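Local coordinates for replicase polyprotein 1a (Avian infectious bronchitis virus, PDB 3LD1) that is of unknown function but forms the nsp2a part of the gammacoronavirus replicase polyprotein, from which mature non-structural proteins are released during infection, at residues 152-157 and 179-184; 205-210 and 227-232; 210-215 and 221-226. The protein carries 3 engineered substitutions. All blocks are in the same frame, centred on the assembly; numbering follows the deposited sequence.

Contact 1. Residues 152-157 and 179-184; sequences GEVTAK and RIFQAA. Engineered in segment 179-184: Ala183 (natural residue Lys).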
ATOM      1  N   GLY A 152      -0.877 -11.189   5.571  1.00 52.90           N
ATOM      2  CA  GLY A 152      -0.641 -11.044   6.998  1.00 53.62           C
ATOM      3  C   GLY A 152       0.160  -9.802   7.352  1.00 54.60           C
ATOM      4  O   GLY A 152      -0.257  -9.062   8.239  1.00 54.86           O
ATOM      5  N   GLU A 153       1.301  -9.544   6.708  1.00 54.80           N
ATOM      6  CA  GLU A 153       2.103  -8.359   7.130  1.00 56.35           C
ATOM      7  C   GLU A 153       1.301  -7.087   6.841  1.00 56.16           C
ATOM      8  O   GLU A 153       1.152  -6.234   7.730  1.00 55.53           O
ATOM      9  CB  GLU A 153       3.538  -8.277   6.528  1.00 56.22           C
ATOM     10  CG  GLU A 153       4.555  -9.323   7.108  1.00 56.14           C
ATOM     11  CD  GLU A 153       5.518  -9.902   6.016  1.00 59.43           C
ATOM     12  OE1 GLU A 153       6.289  -9.127   5.380  1.00 61.43           O
ATOM     13  OE2 GLU A 153       5.523 -11.150   5.793  1.00 62.41           O
ATOM     14  N   VAL A 154       0.721  -7.011   5.631  1.00 55.31           N
ATOM     15  CA  VAL A 154       0.035  -5.812   5.186  1.00 53.81           C
ATOM     16  C   VAL A 154      -1.234  -5.588   6.011  1.00 55.42           C
ATOM     17  O   VAL A 154      -1.470  -4.467   6.509  1.00 54.89           O
ATOM     18  CB  VAL A 154      -0.252  -5.865   3.698  1.00 52.96           C
ATOM     19  CG1 VAL A 154      -1.170  -4.754   3.273  1.00 48.33           C
ATOM     20  CG2 VAL A 154       1.033  -5.821   2.963  1.00 51.86           C
ATOM     21  N   THR A 155      -2.047  -6.644   6.170  1.00 56.21           N
ATOM     22  CA  THR A 155      -3.232  -6.547   7.018  1.00 56.10           C
ATOM     23  C   THR A 155      -2.858  -5.870   8.335  1.00 56.81           C
ATOM     24  O   THR A 155      -3.363  -4.798   8.647  1.00 56.01           O
ATOM     25  CB  THR A 155      -3.793  -7.883   7.279  1.00 55.98           C
ATOM     26  OG1 THR A 155      -4.150  -8.430   6.015  1.00 55.92           O
ATOM     27  CG2 THR A 155      -5.052  -7.796   8.211  1.00 54.72           C
ATOM     28  N   ALA A 156      -1.935  -6.490   9.065  1.00 57.60           N
ATOM     29  CA  ALA A 156      -1.356  -5.896  10.270  1.00 59.13           C
ATOM     30  C   ALA A 156      -0.982  -4.403  10.171  1.00 59.52           C
ATOM     31  O   ALA A 156      -1.515  -3.611  10.898  1.00 60.58           O
ATOM     32  CB  ALA A 156      -0.183  -6.718  10.781  1.00 58.69           C
ATOM     33  N   LYS A 157      -0.059  -4.013   9.322  1.00 60.10           N
ATOM     34  CA  LYS A 157       0.267  -2.602   9.201  1.00 61.43           C
ATOM     35  C   LYS A 157      -0.986  -1.700   9.046  1.00 62.53           C
ATOM     36  O   LYS A 157      -0.933  -0.510   9.378  1.00 62.46           O
ATOM     37  CB  LYS A 157       1.208  -2.362   8.020  1.00 61.17           C
ATOM     38  CG  LYS A 157       2.561  -3.124   8.047  1.00 62.96           C
ATOM     39  CD  LYS A 157       3.464  -2.784   6.803  1.00 63.03           C
ATOM     40  CE  LYS A 157       4.819  -3.464   6.872  1.00 63.77           C
ATOM     41  NZ  LYS A 157       5.651  -2.900   5.811  1.00 66.80           N
ATOM     42  N   ARG A 179     -11.048 -11.165   1.143  1.00 63.58           N
ATOM     43  CA  ARG A 179     -11.519 -11.515  -0.178  1.00 62.91           C
ATOM     44  C   ARG A 179     -10.735 -10.852  -1.302  1.00 61.07           C
ATOM     45  O   ARG A 179     -10.620 -11.439  -2.387  1.00 61.40           O
ATOM     46  CB  ARG A 179     -12.976 -11.158  -0.354  1.00 62.86           C
ATOM     47  CG  ARG A 179     -13.195  -9.652  -0.390  1.00 66.98           C
ATOM     48  CD  ARG A 179     -14.067  -9.289  -1.571  1.00 71.89           C
ATOM     49  NE  ARG A 179     -15.220  -8.454  -1.205  1.00 76.77           N
ATOM     50  CZ  ARG A 179     -16.286  -8.864  -0.484  1.00 80.13           C
ATOM     51  NH1 ARG A 179     -16.355 -10.102   0.022  1.00 80.67           N
ATOM     52  NH2 ARG A 179     -17.299  -8.025  -0.252  1.00 80.38           N
ATOM     53  N   ILE A 180     -10.248  -9.629  -1.081  1.00 58.07           N
ATOM     54  CA  ILE A 180      -9.674  -8.904  -2.187  1.00 55.99           C
ATOM     55  C   ILE A 180      -8.352  -9.596  -2.520  1.00 56.57           C
ATOM     56  O   ILE A 180      -8.047  -9.843  -3.693  1.00 55.96           O
ATOM     57  CB  ILE A 180      -9.473  -7.436  -1.876  1.00 55.06           C
ATOM     58  CG1 ILE A 180     -10.812  -6.737  -1.641  1.00 54.40           C
ATOM     59  CG2 ILE A 180      -8.687  -6.767  -2.970  1.00 50.69           C
ATOM     60  CD1 ILE A 180     -11.731  -6.525  -2.885  1.00 55.23           C
ATOM     61  N   PHE A 181      -7.613  -9.942  -1.475  1.00 56.59           N
ATOM     62  CA  PHE A 181      -6.363 -10.652  -1.630  1.00 59.03           C
ATOM     63  C   PHE A 181      -6.569 -12.058  -2.181  1.00 59.13           C
ATOM     64  O   PHE A 181      -5.904 -12.466  -3.103  1.00 58.74           O
ATOM     65  CB  PHE A 181      -5.677 -10.767  -0.300  1.00 59.78           C
ATOM     66  CG  PHE A 181      -4.980  -9.500   0.148  1.00 62.71           C
ATOM     67  CD1 PHE A 181      -3.807  -9.056  -0.498  1.00 64.62           C
ATOM     68  CD2 PHE A 181      -5.473  -8.753   1.223  1.00 62.46           C
ATOM     69  CE1 PHE A 181      -3.120  -7.854  -0.069  1.00 61.67           C
ATOM     70  CE2 PHE A 181      -4.804  -7.564   1.657  1.00 63.40           C
ATOM     71  CZ  PHE A 181      -3.628  -7.122   0.999  1.00 60.77           C
ATOM     72  N   GLN A 182      -7.510 -12.770  -1.579  1.00 59.14           N
ATOM     73  CA  GLN A 182      -8.003 -14.014  -2.069  1.00 58.89           C
ATOM     74  C   GLN A 182      -8.240 -13.982  -3.581  1.00 57.79           C
ATOM     75  O   GLN A 182      -7.654 -14.808  -4.286  1.00 57.94           O
ATOM     76  CB  GLN A 182      -9.298 -14.281  -1.358  1.00 59.60           C
ATOM     77  CG  GLN A 182      -9.411 -15.612  -0.767  1.00 61.73           C
ATOM     78  CD  GLN A 182     -10.526 -15.647   0.306  1.00 65.72           C
ATOM     79  OE1 GLN A 182     -11.709 -15.285   0.064  1.00 65.68           O
ATOM     80  NE2 GLN A 182     -10.144 -16.057   1.503  1.00 66.11           N
ATOM     81  N   ALA A 183      -9.067 -13.051  -4.066  1.00 56.42           N
ATOM     82  CA  ALA A 183      -9.438 -12.981  -5.484  1.00 56.61           C
ATOM     83  C   ALA A 183      -8.157 -12.790  -6.222  1.00 57.40           C
ATOM     84  O   ALA A 183      -7.810 -13.630  -7.073  1.00 59.38           O
ATOM     85  CB  ALA A 183     -10.434 -11.843  -5.792  1.00 56.13           C
ATOM     86  N   ALA A 184      -7.388 -11.775  -5.801  1.00 56.49           N
ATOM     87  CA  ALA A 184      -6.135 -11.384  -6.445  1.00 55.76           C
ATOM     88  C   ALA A 184      -5.054 -12.484  -6.491  1.00 55.64           C
ATOM     89  O   ALA A 184      -4.277 -12.586  -7.476  1.00 55.16           O
ATOM     90  CB  ALA A 184      -5.566 -10.165  -5.758  1.00 55.47           C
TER
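Val154 and Phe181 carry this contact, a narrow meeting of two helices that buries 84 Å² in all. The end of the Phe181 ring reaches the CG1 methyl of Val154, with CZ of Phe181 and CG1 of Val154 4.1 Å apart. Thr155 comes to the same ring one residue further on: its OG1 lies 4.5 Å from Phe181 CE2, a loose approach. Both neighbours stand at a slant to the ring. With CG anti to the carbonyl carbon (chi1 -78°), the Phe181 ring points toward helix 140-162 and spans the distance between the backbones; the nearest CA atoms, those of Thr155 and Phe181, are 10.1 Å apart. In Val154, CG1 is set anti to the backbone N (chi1 170°), which leaves it to meet the Phe181 ring while CG2 lies toward Phe205. The Thr155 hydroxyl is bonded to Val151 O of its own helix, so its polar end is served there, and no hydrogen bond spans the two segments. Further out, Thr155 also packs on Phe173 and Phe181 on Leu231, while helix 232-243 packs against helix 174-185 through Ile180. The arrangement is buried helix-helix packing within the helical part of the chain, in which one aromatic side chain bridges helix 140-162 and helix 174-185.

Contact 2. Residues 205-210 and 227-232; sequences FAKCAK and AGTCLA
Lys207 reaches across to Thr229, Gly228 and Ala227. The apolar part of this meeting is between aliphatic groups: CD of Lys207 lies 3.7 Å from the CG2 methyl of Thr229, the two side chains passing at a slant. An extended chain, starting with CG anti to the backbone N (chi1 -170°), lets Lys207 carry its amine beyond this methyl. Thr229 itself rests on Met203 and Ala204 of helix 194-207, so the loop is also applied to the preceding turn of that helix.

The polar part is indirect. Lys207 NZ stands 3.0 Å from Gly228 N, but both are donors and no bond forms. A water links the two segments instead: it donates to Gly228 O at 2.5 Å and accepts a weak bond from Lys207 NZ at 3.4 Å. Gly228 and Thr229 also touch a crystal neighbour, and this edge of the contact lies at the surface.

Hydrogen bonds inside the loop fix its shape. Thr229 OG1 is bonded to Phe226 O, and it appears to accept from Leu231 N as well, though the position of that nitrogen is doubtful. Ala232 N donates to Thr229 O at 2.8 Å, closing a type I beta turn. Leu231 turns inward onto Ala204 and Phe226. Altogether the contact sets the C-terminal end of helix 194-207 beside the type I beta turn of Thr229 to Ala232 that leads into helix 232-243.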
ATOM      1  N   PHE A 205       2.504  -4.873  -3.931  1.00 42.92           N
ATOM      2  CA  PHE A 205       3.197  -5.169  -2.629  1.00 42.31           C
ATOM      3  C   PHE A 205       4.486  -4.293  -2.478  1.00 42.45           C
ATOM      4  O   PHE A 205       4.884  -3.991  -1.377  1.00 42.46           O
ATOM      5  CB  PHE A 205       3.529  -6.671  -2.422  1.00 42.57           C
ATOM      6  CG  PHE A 205       2.329  -7.553  -1.969  1.00 40.68           C
ATOM      7  CD1 PHE A 205       1.549  -7.198  -0.878  1.00 37.84           C
ATOM      8  CD2 PHE A 205       2.054  -8.724  -2.624  1.00 39.12           C
ATOM      9  CE1 PHE A 205       0.486  -7.936  -0.503  1.00 39.34           C
ATOM     10  CE2 PHE A 205       1.008  -9.519  -2.244  1.00 43.26           C
ATOM     11  CZ  PHE A 205       0.196  -9.124  -1.163  1.00 43.09           C
ATOM     12  N   ALA A 206       5.092  -3.907  -3.599  1.00 41.99           N
ATOM     13  CA  ALA A 206       6.180  -2.964  -3.630  1.00 43.71           C
ATOM     14  C   ALA A 206       5.625  -1.635  -3.160  1.00 44.87           C
ATOM     15  O   ALA A 206       6.243  -0.948  -2.350  1.00 44.11           O
ATOM     16  CB  ALA A 206       6.758  -2.816  -5.086  1.00 42.28           C
ATOM     17  N   LYS A 207       4.419  -1.283  -3.621  1.00 47.06           N
ATOM     18  CA  LYS A 207       3.999   0.093  -3.384  1.00 48.80           C
ATOM     19  C   LYS A 207       3.817   0.289  -1.928  1.00 49.59           C
ATOM     20  O   LYS A 207       3.965   1.394  -1.426  1.00 50.68           O
ATOM     21  CB  LYS A 207       2.781   0.549  -4.177  1.00 48.52           C
ATOM     22  CG  LYS A 207       2.531   2.072  -4.061  1.00 48.47           C
ATOM     23  CD  LYS A 207       1.448   2.627  -5.007  1.00 49.33           C
ATOM     24  CE  LYS A 207       1.091   4.115  -4.730  1.00 47.89           C
ATOM     25  NZ  LYS A 207      -0.210   4.470  -5.425  1.00 51.09           N
ATOM     26  N   CYS A 208       3.580  -0.794  -1.220  1.00 50.87           N
ATOM     27  CA  CYS A 208       3.339  -0.590   0.135  1.00 52.52           C
ATOM     28  C   CYS A 208       4.242  -1.358   1.042  1.00 54.32           C
ATOM     29  O   CYS A 208       3.997  -1.447   2.247  1.00 53.11           O
ATOM     30  CB  CYS A 208       1.880  -0.760   0.412  1.00 52.50           C
ATOM     31  SG  CYS A 208       1.279  -2.358   0.247  1.00 57.57           S
ATOM     32  N   ALA A 209       5.336  -1.865   0.471  1.00 56.26           N
ATOM     33  CA  ALA A 209       6.352  -2.485   1.285  1.00 58.78           C
ATOM     34  C   ALA A 209       6.711  -1.554   2.441  1.00 61.12           C
ATOM     35  O   ALA A 209       6.801  -2.015   3.602  1.00 61.71           O
ATOM     36  CB  ALA A 209       7.592  -2.747   0.459  1.00 58.75           C
ATOM     37  N   LYS A 210       6.893  -0.256   2.115  1.00 62.23           N
ATOM     38  CA  LYS A 210       7.652   0.682   2.958  1.00 63.71           C
ATOM     39  C   LYS A 210       6.824   1.192   4.157  1.00 64.16           C
ATOM     40  O   LYS A 210       7.247   1.092   5.289  1.00 64.88           O
ATOM     41  CB  LYS A 210       8.159   1.878   2.115  1.00 65.16           C
ATOM     42  CG  LYS A 210       9.660   2.194   2.253  1.00 65.81           C
ATOM     43  CD  LYS A 210      10.461   1.621   1.065  1.00 68.64           C
ATOM     44  CE  LYS A 210      12.007   1.765   1.257  1.00 70.40           C
ATOM     45  NZ  LYS A 210      12.861   0.709   0.527  1.00 68.10           N
ATOM     46  N   ALA A 227      -3.529   3.088  -3.587  1.00 46.27           N
ATOM     47  CA  ALA A 227      -4.339   3.930  -4.432  1.00 45.62           C
ATOM     48  C   ALA A 227      -4.101   3.609  -5.886  1.00 45.69           C
ATOM     49  O   ALA A 227      -5.049   3.368  -6.586  1.00 48.61           O
ATOM     50  CB  ALA A 227      -4.204   5.462  -4.131  1.00 44.89           C
ATOM     51  N   GLY A 228      -2.907   3.587  -6.418  1.00 44.08           N
ATOM     52  CA  GLY A 228      -2.965   3.280  -7.859  1.00 43.26           C
ATOM     53  C   GLY A 228      -2.508   1.845  -8.108  1.00 43.99           C
ATOM     54  O   GLY A 228      -1.488   1.669  -8.726  1.00 44.15           O
ATOM     55  N   THR A 229      -3.186   0.844  -7.525  1.00 42.93           N
ATOM     56  CA  THR A 229      -2.824  -0.549  -7.688  1.00 41.01           C
ATOM     57  C   THR A 229      -4.057  -1.396  -7.758  1.00 41.05           C
ATOM     58  O   THR A 229      -5.188  -0.939  -7.492  1.00 42.09           O
ATOM     59  CB  THR A 229      -2.031  -1.038  -6.477  1.00 41.95           C
ATOM     60  OG1 THR A 229      -2.914  -1.309  -5.367  1.00 40.26           O
ATOM     61  CG2 THR A 229      -0.946   0.016  -6.095  1.00 39.26           C
ATOM     62  N   CYS A 230      -3.867  -2.654  -8.071  1.00 40.01           N
ATOM     63  CA  CYS A 230      -4.979  -3.549  -8.051  1.00 39.98           C
ATOM     64  C   CYS A 230      -5.519  -3.698  -6.627  1.00 41.04           C
ATOM     65  O   CYS A 230      -6.465  -4.412  -6.389  1.00 41.35           O
ATOM     66  CB  CYS A 230      -4.561  -4.898  -8.607  1.00 39.59           C
ATOM     67  SG  CYS A 230      -3.396  -5.806  -7.540  1.00 37.46           S
ATOM     68  N   LEU A 231      -4.900  -3.074  -5.649  1.00 42.35           N
ATOM     69  CA  LEU A 231      -5.470  -3.159  -4.336  1.00 43.28           C
ATOM     70  C   LEU A 231      -6.408  -1.972  -4.091  1.00 44.18           C
ATOM     71  O   LEU A 231      -6.980  -1.882  -3.003  1.00 44.84           O
ATOM     72  CB  LEU A 231      -4.386  -3.233  -3.273  1.00 42.89           C
ATOM     73  CG  LEU A 231      -3.525  -4.504  -3.266  1.00 44.04           C
ATOM     74  CD1 LEU A 231      -2.438  -4.539  -2.161  1.00 43.57           C
ATOM     75  CD2 LEU A 231      -4.408  -5.727  -3.117  1.00 39.83           C
ATOM     76  N   ALA A 232      -6.639  -1.133  -5.098  1.00 43.98           N
ATOM     77  CA  ALA A 232      -7.547   0.051  -4.923  1.00 45.86           C
ATOM     78  C   ALA A 232      -8.895  -0.368  -4.464  1.00 46.42           C
ATOM     79  O   ALA A 232      -9.638   0.360  -3.762  1.00 44.50           O
ATOM     80  CB  ALA A 232      -7.750   0.848  -6.227  1.00 44.61           C
TER
HETATM   81  O   HOH W   1       0.350   3.408  -8.645  1.00 53.65           O

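Contact 3. Residues 210-215 and 221-226; sequences KSITVV and LVVREF
Val215, Glu225 and Thr213 have the most surface buried where the two segments run antiparallel. Val215 and Val222 form a hydrogen-bonded pair: Val215 N donates to Val222 O at 3.1 Å, and Val222 N returns a bond to Val215 O at 3.0 Å. Of the Val215 methyls, CG2 meets CG2 of Val222 at 3.9 Å, while CG1 lies 3.3 Å from Arg224 NH1, the bent arginine crossing it at about a right angle. Next along, Arg224 N donates to Thr213 O. Glu225 then continues the pairing with its side chain. Folded back at chi2, its carboxylate takes two bonds from Thr213. Thr213 N gives to Glu225 OE1 at 2.7 Å, nearly straight but from 20° out of the carboxylate plane. Thr213 OG1 gives to the syn lone pair of Glu225 OE2 at 2.5 Å. This double grip should hold the carboxylate's rotation. On the other face, Val214 CG1 meets Leu221 CD2 at 3.6 Å and its CG2 packs on Val223; Val214 also touches Ala161 and Leu162 of helix 140-162, Val223 Asn235 of helix 232-243. The whole is a two-stranded antiparallel beta hairpin, strands 214-217 and 220-223, extended at its open end by a glutamate side chain.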
ATOM      1  N   LYS A 210       6.893  -0.256   2.115  1.00 62.23           N
ATOM      2  CA  LYS A 210       7.652   0.682   2.958  1.00 63.71           C
ATOM      3  C   LYS A 210       6.824   1.192   4.157  1.00 64.16           C
ATOM      4  O   LYS A 210       7.247   1.092   5.289  1.00 64.88           O
ATOM      5  CB  LYS A 210       8.159   1.878   2.115  1.00 65.16           C
ATOM      6  CG  LYS A 210       9.660   2.194   2.253  1.00 65.81           C
ATOM      7  CD  LYS A 210      10.461   1.621   1.065  1.00 68.64           C
ATOM      8  CE  LYS A 210      12.007   1.765   1.257  1.00 70.40           C
ATOM      9  NZ  LYS A 210      12.861   0.709   0.527  1.00 68.10           N
ATOM     10  N   SER A 211       5.634   1.745   3.914  1.00 63.85           N
ATOM     11  CA  SER A 211       4.782   2.272   5.007  1.00 61.87           C
ATOM     12  C   SER A 211       3.366   2.121   4.556  1.00 60.21           C
ATOM     13  O   SER A 211       3.099   1.957   3.352  1.00 60.50           O
ATOM     14  CB  SER A 211       5.053   3.751   5.139  1.00 61.98           C
ATOM     15  OG  SER A 211       5.093   4.259   3.800  1.00 61.87           O
ATOM     16  N   ILE A 212       2.442   2.194   5.499  1.00 58.27           N
ATOM     17  CA  ILE A 212       1.018   2.314   5.155  1.00 56.08           C
ATOM     18  C   ILE A 212       0.531   3.604   5.803  1.00 54.96           C
ATOM     19  O   ILE A 212       0.661   3.740   7.023  1.00 54.66           O
ATOM     20  CB  ILE A 212       0.213   1.005   5.567  1.00 56.07           C
ATOM     21  CG1 ILE A 212      -0.013   0.086   4.364  1.00 54.38           C
ATOM     22  CG2 ILE A 212      -1.140   1.285   6.237  1.00 53.96           C
ATOM     23  CD1 ILE A 212       1.189  -0.642   3.907  1.00 55.26           C
ATOM     24  N   THR A 213       0.031   4.544   4.982  1.00 53.68           N
ATOM     25  CA  THR A 213      -0.456   5.864   5.433  1.00 51.83           C
ATOM     26  C   THR A 213      -1.916   5.969   5.188  1.00 51.37           C
ATOM     27  O   THR A 213      -2.339   6.019   4.015  1.00 52.33           O
ATOM     28  CB  THR A 213       0.108   7.031   4.578  1.00 51.66           C
ATOM     29  OG1 THR A 213       1.409   6.695   4.171  1.00 53.96           O
ATOM     30  CG2 THR A 213       0.162   8.368   5.368  1.00 47.44           C
ATOM     31  N   VAL A 214      -2.681   6.056   6.265  1.00 50.43           N
ATOM     32  CA  VAL A 214      -4.110   6.347   6.193  1.00 50.18           C
ATOM     33  C   VAL A 214      -4.416   7.868   6.202  1.00 50.13           C
ATOM     34  O   VAL A 214      -3.860   8.624   7.004  1.00 50.76           O
ATOM     35  CB  VAL A 214      -4.785   5.636   7.355  1.00 50.64           C
ATOM     36  CG1 VAL A 214      -6.201   6.085   7.539  1.00 49.40           C
ATOM     37  CG2 VAL A 214      -4.767   4.098   7.089  1.00 51.43           C
ATOM     38  N   VAL A 215      -5.266   8.330   5.299  1.00 48.66           N
ATOM     39  CA  VAL A 215      -5.665   9.748   5.305  1.00 47.82           C
ATOM     40  C   VAL A 215      -7.162   9.844   5.166  1.00 47.45           C
ATOM     41  O   VAL A 215      -7.803   8.797   4.941  1.00 48.12           O
ATOM     42  CB  VAL A 215      -5.054  10.575   4.128  1.00 47.46           C
ATOM     43  CG1 VAL A 215      -3.514  10.634   4.241  1.00 45.33           C
ATOM     44  CG2 VAL A 215      -5.555  10.022   2.802  1.00 45.00           C
ATOM     45  N   LEU A 221     -11.935   7.244   4.772  1.00 44.42           N
ATOM     46  CA  LEU A 221     -10.597   6.774   5.010  1.00 43.67           C
ATOM     47  C   LEU A 221     -10.093   6.252   3.654  1.00 43.90           C
ATOM     48  O   LEU A 221     -10.867   5.748   2.869  1.00 43.23           O
ATOM     49  CB  LEU A 221     -10.659   5.643   6.016  1.00 43.28           C
ATOM     50  CG  LEU A 221     -10.896   6.030   7.494  1.00 42.19           C
ATOM     51  CD1 LEU A 221     -11.259   4.845   8.400  1.00 34.29           C
ATOM     52  CD2 LEU A 221      -9.662   6.684   8.056  1.00 41.96           C
ATOM     53  N   VAL A 222      -8.825   6.480   3.332  1.00 44.82           N
ATOM     54  CA  VAL A 222      -8.192   5.847   2.191  1.00 44.60           C
ATOM     55  C   VAL A 222      -6.762   5.467   2.572  1.00 45.05           C
ATOM     56  O   VAL A 222      -6.151   6.124   3.346  1.00 44.85           O
ATOM     57  CB  VAL A 222      -8.265   6.672   0.871  1.00 45.36           C
ATOM     58  CG1 VAL A 222      -9.382   7.728   0.911  1.00 44.10           C
ATOM     59  CG2 VAL A 222      -6.885   7.250   0.447  1.00 43.20           C
ATOM     60  N   VAL A 223      -6.298   4.316   2.113  1.00 46.20           N
ATOM     61  CA  VAL A 223      -4.925   3.918   2.331  1.00 47.12           C
ATOM     62  C   VAL A 223      -4.211   4.421   1.103  1.00 47.07           C
ATOM     63  O   VAL A 223      -4.461   3.927  -0.014  1.00 45.67           O
ATOM     64  CB  VAL A 223      -4.831   2.393   2.416  1.00 47.68           C
ATOM     65  CG1 VAL A 223      -3.416   1.923   2.175  1.00 49.94           C
ATOM     66  CG2 VAL A 223      -5.254   1.934   3.760  1.00 47.03           C
ATOM     67  N   ARG A 224      -3.405   5.465   1.285  1.00 47.67           N
ATOM     68  CA  ARG A 224      -2.654   6.040   0.165  1.00 48.28           C
ATOM     69  C   ARG A 224      -2.037   4.933  -0.684  1.00 47.66           C
ATOM     70  O   ARG A 224      -2.283   4.872  -1.877  1.00 46.99           O
ATOM     71  CB  ARG A 224      -1.559   6.968   0.696  1.00 50.06           C
ATOM     72  CG  ARG A 224      -2.122   8.327   1.264  1.00 54.92           C
ATOM     73  CD  ARG A 224      -1.696   9.499   0.355  1.00 62.87           C
ATOM     74  NE  ARG A 224      -0.575  10.187   0.984  1.00 67.19           N
ATOM     75  CZ  ARG A 224      -0.695  11.337   1.646  1.00 67.72           C
ATOM     76  NH1 ARG A 224      -1.904  11.948   1.712  1.00 67.41           N
ATOM     77  NH2 ARG A 224       0.382  11.870   2.229  1.00 63.82           N
ATOM     78  N   GLU A 225      -1.287   4.021  -0.061  1.00 47.41           N
ATOM     79  CA  GLU A 225      -0.458   3.085  -0.827  1.00 48.15           C
ATOM     80  C   GLU A 225      -1.178   2.108  -1.787  1.00 47.03           C
ATOM     81  O   GLU A 225      -0.593   1.682  -2.766  1.00 46.49           O
ATOM     82  CB  GLU A 225       0.517   2.344   0.074  1.00 49.27           C
ATOM     83  CG  GLU A 225       1.506   3.289   0.757  1.00 51.20           C
ATOM     84  CD  GLU A 225       0.919   3.985   1.972  1.00 50.76           C
ATOM     85  OE1 GLU A 225      -0.178   3.643   2.457  1.00 45.17           O
ATOM     86  OE2 GLU A 225       1.612   4.870   2.467  1.00 54.24           O
ATOM     87  N   PHE A 226      -2.431   1.775  -1.522  1.00 45.93           N
ATOM     88  CA  PHE A 226      -3.230   0.976  -2.449  1.00 45.33           C
ATOM     89  C   PHE A 226      -3.756   1.773  -3.583  1.00 46.51           C
ATOM     90  O   PHE A 226      -4.388   1.194  -4.457  1.00 48.81           O
ATOM     91  CB  PHE A 226      -4.467   0.455  -1.767  1.00 43.38           C
ATOM     92  CG  PHE A 226      -4.186  -0.391  -0.579  1.00 41.31           C
ATOM     93  CD1 PHE A 226      -2.958  -1.025  -0.433  1.00 35.27           C
ATOM     94  CD2 PHE A 226      -5.158  -0.559   0.418  1.00 41.75           C
ATOM     95  CE1 PHE A 226      -2.681  -1.842   0.699  1.00 34.59           C
ATOM     96  CE2 PHE A 226      -4.904  -1.385   1.558  1.00 37.29           C
ATOM     97  CZ  PHE A 226      -3.676  -2.031   1.693  1.00 35.45           C
TER

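How the contacts relate
The three contacts adjoin one another near the centre of the molecule. Contacts 1 and 2 have centres about 11 Å apart and meet through aromatics, Phe181 CE1 lying 3.6 Å from Phe205 CE1. Contacts 2 and 3, with centres about 9 Å apart, share Lys210, whose amine is salt-bridged to Asp29, and touch where Cys208 CB is 3.4 Å from Glu225 CB. Contacts 1 and 3 are further apart, about 14 Å between centres, yet Phe226 CZ reaches Val154 CG1 at 4.0 Å. Along the chain, the hairpin of contact 3 falls between the two segments that contact 2 brings together.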